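PDB 2P3P: hypothetical protein from Porphyromonas gingivalis W83, which is of unknown function but belongs to the DUF3256 family and can bind magnesium. Local coordinates for residues A[107-112]-A[117-122]; A[82-87]-A[195-200]; A[65-70]-A[159-164]. One frame throughout, in Å; residues are numbered along the deposited sequence.

Interaction 1: residues A[107-112]-A[117-122]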
# COMPACT_ATOMS: atom_id res chain seq x y z
N ILE A 107 4.73 3.07 0.66
CA ILE A 107 4.51 2.64 2.04
C ILE A 107 5.12 3.73 2.96
O ILE A 107 6.33 4.07 2.85
CB ILE A 107 5.15 1.28 2.36
CG1 ILE A 107 4.78 0.22 1.34
CG2 ILE A 107 4.72 0.81 3.76
CD1 ILE A 107 5.48 -1.09 1.60
N ASP A 108 4.27 4.30 3.82
CA ASP A 108 4.66 5.27 4.82
C ASP A 108 4.50 4.63 6.21
O ASP A 108 3.65 3.77 6.43
CB ASP A 108 3.79 6.55 4.69
CG ASP A 108 4.01 7.28 3.40
OD1 ASP A 108 5.20 7.46 3.04
OD2 ASP A 108 3.02 7.67 2.73
N PHE A 109 5.37 5.03 7.13
CA PHE A 109 5.26 4.66 8.55
C PHE A 109 5.18 5.87 9.43
O PHE A 109 5.83 6.89 9.14
CB PHE A 109 6.41 3.79 8.99
CG PHE A 109 6.38 2.43 8.39
CD1 PHE A 109 5.87 1.34 9.09
CD2 PHE A 109 6.87 2.23 7.10
CE1 PHE A 109 5.88 0.09 8.51
CE2 PHE A 109 6.89 0.98 6.51
CZ PHE A 109 6.40 -0.07 7.20
N TYR A 110 4.34 5.79 10.47
CA TYR A 110 4.19 6.85 11.47
C TYR A 110 4.22 6.27 12.86
O TYR A 110 3.86 5.09 13.08
CB TYR A 110 2.87 7.60 11.34
CG TYR A 110 2.61 8.27 10.05
CD1 TYR A 110 2.80 9.63 9.89
CD2 TYR A 110 2.12 7.55 9.00
CE1 TYR A 110 2.52 10.24 8.66
CE2 TYR A 110 1.82 8.12 7.83
CZ TYR A 110 2.00 9.45 7.64
OH TYR A 110 1.67 9.90 6.38
N THR A 111 4.56 7.10 13.83
CA THR A 111 4.22 6.75 15.22
C THR A 111 2.69 6.81 15.39
O THR A 111 1.98 7.34 14.54
CB THR A 111 4.86 7.70 16.23
OG1 THR A 111 4.23 8.99 16.13
CG2 THR A 111 6.38 7.85 15.97
N THR A 112 2.18 6.27 16.50
CA THR A 112 0.73 6.36 16.76
C THR A 112 0.25 7.80 17.01
O THR A 112 -0.96 8.06 17.05
CB THR A 112 0.30 5.42 17.89
OG1 THR A 112 1.20 5.53 18.99
CG2 THR A 112 0.32 3.96 17.43
N LEU A 117 8.02 8.48 10.25
CA LEU A 117 9.20 7.70 10.46
C LEU A 117 9.86 7.46 9.12
O LEU A 117 9.24 7.57 8.08
CB LEU A 117 8.88 6.45 11.22
CG LEU A 117 8.23 6.63 12.61
CD1 LEU A 117 7.75 5.27 13.18
CD2 LEU A 117 9.20 7.34 13.59
N LYS A 118 11.15 7.16 9.14
CA LYS A 118 11.86 6.87 7.90
C LYS A 118 11.46 5.44 7.52
O LYS A 118 11.61 4.52 8.31
CB LYS A 118 13.37 7.04 8.03
CG LYS A 118 14.18 5.76 8.30
CD LYS A 118 15.69 6.02 8.24
CE LYS A 118 16.47 4.78 8.68
NZ LYS A 118 17.71 4.53 7.85
N THR A 119 10.91 5.30 6.33
CA THR A 119 10.52 4.00 5.80
C THR A 119 11.65 2.95 5.71
O THR A 119 11.38 1.80 5.99
CB THR A 119 9.78 4.19 4.42
OG1 THR A 119 8.61 5.01 4.60
CG2 THR A 119 9.33 2.85 3.81
N ASP A 120 12.91 3.34 5.42
CA ASP A 120 14.01 2.35 5.15
C ASP A 120 14.20 1.41 6.31
O ASP A 120 14.76 0.31 6.19
CB ASP A 120 15.42 2.98 4.97
CG ASP A 120 15.44 4.37 4.36
OD1 ASP A 120 14.43 5.12 4.41
OD2 ASP A 120 16.53 4.72 3.84
N ARG A 121 13.85 1.89 7.49
CA ARG A 121 14.08 1.13 8.69
C ARG A 121 13.21 -0.14 8.72
O ARG A 121 13.61 -1.18 9.26
CB ARG A 121 13.73 2.01 9.88
CG ARG A 121 14.32 1.52 11.13
CD ARG A 121 13.48 1.92 12.33
NE ARG A 121 13.78 0.99 13.40
CZ ARG A 121 13.84 1.29 14.69
NH1 ARG A 121 13.62 2.53 15.11
NH2 ARG A 121 14.13 0.33 15.54
N PHE A 122 12.01 -0.02 8.16
CA PHE A 122 11.00 -1.06 8.21
C PHE A 122 10.79 -1.81 6.91
O PHE A 122 10.19 -2.90 6.88
CB PHE A 122 9.66 -0.40 8.58
CG PHE A 122 9.73 0.45 9.79
CD1 PHE A 122 9.83 -0.13 11.02
CD2 PHE A 122 9.72 1.82 9.70
CE1 PHE A 122 9.87 0.65 12.19
CE2 PHE A 122 9.76 2.60 10.84
CZ PHE A 122 9.84 2.01 12.08
O HOH W 1 7.41 6.91 6.21

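Interaction 2: residues A[82-87]-A[195-200]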
# COMPACT_ATOMS: atom_id res chain seq x y z
N ILE A 82 -2.36 -0.74 12.11
CA ILE A 82 -1.37 -0.77 13.18
C ILE A 82 -0.54 -2.05 13.02
O ILE A 82 -1.05 -3.13 12.77
CB ILE A 82 -2.05 -0.79 14.59
CG1 ILE A 82 -2.89 0.44 14.78
CG2 ILE A 82 -0.99 -0.69 15.73
CD1 ILE A 82 -2.05 1.68 14.86
N LEU A 83 0.75 -1.93 13.25
CA LEU A 83 1.68 -3.05 13.35
C LEU A 83 2.42 -2.96 14.68
O LEU A 83 2.75 -1.87 15.19
CB LEU A 83 2.70 -3.04 12.21
CG LEU A 83 2.21 -3.05 10.77
CD1 LEU A 83 3.37 -2.85 9.78
CD2 LEU A 83 1.46 -4.33 10.53
N PRO A 84 2.67 -4.11 15.29
CA PRO A 84 3.31 -4.08 16.60
C PRO A 84 4.78 -3.75 16.50
O PRO A 84 5.48 -4.43 15.78
CB PRO A 84 3.15 -5.51 17.12
CG PRO A 84 2.91 -6.35 15.96
CD PRO A 84 2.34 -5.49 14.86
N PHE A 85 5.23 -2.74 17.24
CA PHE A 85 6.67 -2.44 17.27
C PHE A 85 7.32 -3.26 18.36
O PHE A 85 8.44 -3.77 18.21
CB PHE A 85 6.97 -0.93 17.44
CG PHE A 85 8.41 -0.65 17.35
CD1 PHE A 85 9.05 -0.57 16.12
CD2 PHE A 85 9.16 -0.57 18.51
CE1 PHE A 85 10.43 -0.38 16.04
CE2 PHE A 85 10.55 -0.41 18.45
CZ PHE A 85 11.18 -0.30 17.24
N SER A 86 6.66 -3.33 19.50
CA SER A 86 6.94 -4.34 20.50
C SER A 86 5.63 -5.02 20.86
O SER A 86 4.64 -4.87 20.16
CB SER A 86 7.56 -3.69 21.73
OG SER A 86 6.61 -2.93 22.42
N ASP A 87 5.61 -5.75 21.97
CA ASP A 87 4.37 -6.35 22.47
C ASP A 87 3.58 -5.32 23.33
O ASP A 87 2.43 -5.55 23.66
CB ASP A 87 4.68 -7.62 23.26
CG ASP A 87 5.71 -7.38 24.33
OD1 ASP A 87 5.90 -6.19 24.65
OD2 ASP A 87 6.34 -8.33 24.85
N TYR A 195 6.23 -10.74 2.06
CA TYR A 195 7.01 -10.27 3.20
C TYR A 195 6.16 -10.41 4.48
O TYR A 195 4.93 -10.26 4.48
CB TYR A 195 7.37 -8.79 2.97
CG TYR A 195 8.43 -8.51 1.90
CD1 TYR A 195 9.71 -8.15 2.28
CD2 TYR A 195 8.13 -8.52 0.52
CE1 TYR A 195 10.69 -7.90 1.34
CE2 TYR A 195 9.09 -8.26 -0.44
CZ TYR A 195 10.37 -7.93 -0.04
OH TYR A 195 11.37 -7.67 -0.96
N ARG A 196 6.84 -10.66 5.57
CA ARG A 196 6.21 -10.85 6.85
C ARG A 196 6.87 -9.86 7.82
O ARG A 196 8.08 -9.66 7.82
CB ARG A 196 6.41 -12.30 7.33
CG ARG A 196 5.58 -12.64 8.53
CD ARG A 196 5.63 -14.14 8.85
NE ARG A 196 5.14 -14.32 10.21
CZ ARG A 196 5.50 -15.30 11.05
NH1 ARG A 196 6.37 -16.25 10.68
NH2 ARG A 196 4.97 -15.34 12.27
N TRP A 197 6.04 -9.24 8.64
CA TRP A 197 6.50 -8.34 9.69
C TRP A 197 7.05 -9.17 10.85
O TRP A 197 6.34 -9.98 11.46
CB TRP A 197 5.33 -7.51 10.16
CG TRP A 197 5.63 -6.44 11.15
CD1 TRP A 197 5.35 -6.46 12.46
CD2 TRP A 197 6.21 -5.15 10.89
NE1 TRP A 197 5.70 -5.28 13.04
CE2 TRP A 197 6.22 -4.45 12.10
CE3 TRP A 197 6.67 -4.51 9.75
CZ2 TRP A 197 6.73 -3.14 12.22
CZ3 TRP A 197 7.19 -3.21 9.86
CH2 TRP A 197 7.21 -2.56 11.08
N GLN A 198 8.33 -8.97 11.12
CA GLN A 198 9.02 -9.77 12.09
C GLN A 198 9.95 -8.82 12.80
O GLN A 198 10.84 -8.23 12.17
CB GLN A 198 9.79 -10.90 11.39
CG GLN A 198 8.90 -11.98 10.76
CD GLN A 198 9.63 -12.97 9.83
OE1 GLN A 198 10.83 -12.86 9.60
NE2 GLN A 198 8.89 -13.94 9.30
N SER A 199 9.71 -8.64 14.09
CA SER A 199 10.53 -7.79 14.94
C SER A 199 10.77 -6.41 14.32
O SER A 199 11.92 -5.99 14.10
CB SER A 199 11.86 -8.48 15.27
OG SER A 199 12.66 -8.62 14.10
N GLY A 200 9.66 -5.74 14.03
CA GLY A 200 9.68 -4.34 13.67
C GLY A 200 10.16 -4.05 12.26
O GLY A 200 10.62 -2.94 12.02
O HOH W 2 7.38 -6.50 15.50

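Interaction 3: residues A[65-70]-A[159-164]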
# COMPACT_ATOMS: atom_id res chain seq x y z
N ARG A 65 -11.95 -2.44 12.76
CA ARG A 65 -11.11 -2.29 13.96
C ARG A 65 -9.63 -2.53 13.68
O ARG A 65 -8.76 -1.98 14.38
CB ARG A 65 -11.57 -3.24 15.09
CG ARG A 65 -10.95 -2.94 16.45
CD ARG A 65 -11.10 -4.08 17.44
NE ARG A 65 -10.61 -3.71 18.77
CZ ARG A 65 -11.29 -2.96 19.63
NH1 ARG A 65 -12.51 -2.51 19.33
NH2 ARG A 65 -10.77 -2.69 20.82
N ASN A 66 -9.35 -3.37 12.69
CA ASN A 66 -7.98 -3.70 12.32
C ASN A 66 -7.44 -3.17 11.01
O ASN A 66 -6.26 -3.36 10.72
CB ASN A 66 -7.78 -5.21 12.39
CG ASN A 66 -7.98 -5.72 13.81
OD1 ASN A 66 -8.76 -6.64 14.03
ND2 ASN A 66 -7.29 -5.11 14.77
N PHE A 67 -8.26 -2.49 10.23
CA PHE A 67 -7.76 -1.83 9.02
C PHE A 67 -8.79 -0.81 8.50
O PHE A 67 -10.01 -0.96 8.73
CB PHE A 67 -7.48 -2.87 7.93
CG PHE A 67 -8.74 -3.57 7.42
CD1 PHE A 67 -9.46 -3.04 6.36
CD2 PHE A 67 -9.17 -4.76 7.99
CE1 PHE A 67 -10.60 -3.63 5.92
CE2 PHE A 67 -10.38 -5.37 7.51
CZ PHE A 67 -11.05 -4.81 6.50
N ILE A 68 -8.30 0.22 7.82
CA ILE A 68 -9.13 1.19 7.12
C ILE A 68 -8.64 1.25 5.66
O ILE A 68 -7.44 1.39 5.41
CB ILE A 68 -9.01 2.59 7.79
CG1 ILE A 68 -9.66 2.53 9.19
CG2 ILE A 68 -9.56 3.69 6.87
CD1 ILE A 68 -9.37 3.68 10.04
N ARG A 69 -9.58 1.15 4.72
CA ARG A 69 -9.26 1.20 3.30
C ARG A 69 -10.13 2.28 2.71
O ARG A 69 -11.37 2.23 2.82
CB ARG A 69 -9.50 -0.16 2.62
CG ARG A 69 -9.05 -0.20 1.13
CD ARG A 69 -9.41 -1.52 0.44
NE ARG A 69 -8.86 -2.76 1.00
CZ ARG A 69 -7.64 -3.24 0.78
NH1 ARG A 69 -6.71 -2.55 0.10
NH2 ARG A 69 -7.32 -4.39 1.33
N ILE A 70 -9.46 3.27 2.14
CA ILE A 70 -10.09 4.42 1.53
C ILE A 70 -9.82 4.47 0.01
O ILE A 70 -8.68 4.29 -0.44
CB ILE A 70 -9.54 5.67 2.21
CG1 ILE A 70 -9.61 5.53 3.74
CG2 ILE A 70 -10.32 6.85 1.81
CD1 ILE A 70 -9.05 6.71 4.47
N LEU A 159 -1.07 -4.82 1.63
CA LEU A 159 -0.92 -5.26 3.04
C LEU A 159 -2.14 -6.11 3.41
O LEU A 159 -3.31 -5.77 3.10
CB LEU A 159 -0.81 -4.00 3.91
CG LEU A 159 -0.64 -4.19 5.40
CD1 LEU A 159 0.63 -4.98 5.71
CD2 LEU A 159 -0.62 -2.78 6.02
N SER A 160 -1.89 -7.26 4.03
CA SER A 160 -2.98 -8.09 4.54
C SER A 160 -3.89 -7.35 5.53
O SER A 160 -3.46 -6.48 6.32
CB SER A 160 -2.46 -9.38 5.19
OG SER A 160 -3.55 -10.21 5.68
N GLU A 161 -5.16 -7.71 5.49
CA GLU A 161 -6.14 -7.22 6.44
C GLU A 161 -6.05 -7.93 7.78
O GLU A 161 -6.54 -7.43 8.77
CB GLU A 161 -7.56 -7.38 5.89
CG GLU A 161 -7.77 -6.49 4.65
CD GLU A 161 -8.88 -6.94 3.73
OE1 GLU A 161 -9.94 -7.43 4.23
OE2 GLU A 161 -8.72 -6.73 2.50
N GLU A 162 -5.51 -9.14 7.78
CA GLU A 162 -5.67 -10.03 8.92
C GLU A 162 -4.38 -10.61 9.52
O GLU A 162 -4.46 -11.18 10.59
CB GLU A 162 -6.59 -11.18 8.54
CG GLU A 162 -7.49 -10.81 7.38
CD GLU A 162 -8.48 -11.87 7.06
OE1 GLU A 162 -8.44 -12.96 7.69
OE2 GLU A 162 -9.31 -11.60 6.16
N SER A 163 -3.27 -10.56 8.79
CA SER A 163 -1.98 -10.94 9.35
C SER A 163 -0.99 -9.83 9.09
O SER A 163 -1.27 -8.93 8.28
CB SER A 163 -1.45 -12.25 8.75
OG SER A 163 -2.47 -13.20 8.57
N ASP A 164 0.17 -9.91 9.75
CA ASP A 164 1.21 -8.90 9.57
C ASP A 164 2.13 -9.34 8.39
O ASP A 164 3.31 -9.67 8.53
CB ASP A 164 1.97 -8.61 10.90
CG ASP A 164 1.05 -8.14 12.05
OD1 ASP A 164 -0.08 -7.66 11.78
OD2 ASP A 164 1.49 -8.20 13.24
O HOH W 3 -10.91 -4.59 1.90

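Interaction 1: residues A[107-112]-A[117-122]
Phe109 and Phe122 stack at the beta hairpin of strand 104-111 and the short edge strand 116-117, after which the chain turns back on itself, with Phe122 N bonded to Thr119 O. The aromatic evidence is an offset stack with centroids 4.6 Å apart and planes inclined by 28°. It is reinforced by a CH-pi contact: Phe122 CB stands over a face of the Phe109 ring, 3.7 Å from its centroid. Thr119 CG2 meets the edge of the Phe109 ring; separately, nearer the hairpin turn, Thr111 CG2 touches Leu117 CD2 at 3.7 Å. Cys93 of strand 90-98 also packs against Phe109.

Polar contacts tie the backbones together. Leu117 N donates to Phe109 O over 2.9 Å, and one water links the two backbones beside this bond, accepting from Phe109 N and donating to Leu117 O. The Thr119 hydroxyl completes this bridge. Its chi1 of -60° sets OG1 opposite the carbonyl carbon, facing strand 104-111, while CG2 is turned to the aromatic ring. OG1 thereby lies 2.8 Å from the water oxygen and 3.0 Å from Ile107 O.

Interaction 2: residues A[82-87]-A[195-200]
Trp197 meets Leu83 and Pro84 where the end of strand 77-84, in the larger antiparallel sheet, abuts the hairpin joining strands 193-197 and 202-204 of the smaller one. The indole is the bridging element. With CG anti to the backbone N (chi1 -175°), it reaches across the gap between the main chains, whose nearest CA atoms, those of Leu83 and Trp197, are 8.0 Å apart.

Leu83 supplies the apolar half of the contact. Its CD1 methyl sits 3.7 Å from the centroid of the six-membered ring, only 10° off the normal, which makes this a CH-pi contact over the face. CB of the same leucine lies beside CE2 and NE1, so the side chain runs from the NE1-CE2 bond of the pyrrole ring to the benzo ring. The opposite face is covered by the backbone of Gly200, whose carbonyl carbon is 3.5 Å above the plane. The indole is thus clamped from both sides, and Phe202 adds an edge-to-face ring contact.

The polar half fixes how far the ring is turned in its slot. Trp197 NE1 donates to Pro84 O at 2.9 Å with an N-H...O angle of 173°, and the oxygen lies in the indole plane, whereas the donor is tilted from the carbonyl plane of Pro84. Pro84 CD lies obliquely off the pyrrole ring, on the Leu83 side of its plane, 4.0 Å from Trp197 CD1.

Pro84 O is gripped twice. Besides the indole it accepts from a water, 2.8 Å away, which in turn accepts from Gly200 N. This bridge links the strand end to the hairpin turn, and its second leg, from Gly200 N to the water oxygen, also measures 2.8 Å.

Interaction 3: residues A[65-70]-A[159-164]
Glu161 lays its aliphatic chain over the Phe67 ring and extends its carboxylate to Arg69. CG is centred above one ring face, 3.9 Å from the centroid and 5° off the normal, a CH-pi contact. CB lies 3.7 Å from Phe67 CD2, and OE1 comes within 3.6 Å of CZ. Beyond the ring, OE2 forms a salt bridge with Arg69 NH2 at 3.0 Å. The oxygen lies near the guanidinium plane, at its edge, but is approached on its anti side, and the two flat groups are steeply turned at 69°.

In the second shell, a water accepts from Arg69 NE at 2.9 Å and donates weakly to Glu161 OE2, linking the arginine to that oxygen twice. A bend at chi3 (-60°) turns the guanidinium toward the glutamate, and NH1 has its own salt bridge to Glu77. Ser160 shapes the loop: its OG accepts from Glu162 N, an ST turn, and from Ser163 N, an ST motif.

The loop 159-164, between strands 155-159 and 165-170 of the smaller sheet, thus packs against strand 67-72 of the larger, itself flanked by strands 58-64 and 77-84. Arg81 of the latter packs on Phe67, while Ile68 contacts helix 11-18.

In the fold
Trp197 is the common element of the first two contacts: its CH2 lies 3.6 Å from Phe122 CD1 and its CZ3 3.8 Å from Phe109 CE1, so the phenylalanine stack of interaction 1 and the indole of interaction 2 form one continuous aromatic cluster. Interaction 3 joins through Asp164, whose O probably accepts a hydrogen bond from Trp197 N at 2.8 Å and whose OD2 packs 3.3 Å from Pro84 CD. Interactions 1 and 3 do not touch; centres are 16 Å apart, nearest atoms about 7 Å. All three involve the seven-stranded sheet, 2 and 3 through the adjacent strands 77-84 and 67-72. They lie away from Ser149, seen to bind magnesium, though none is bound to this chain here.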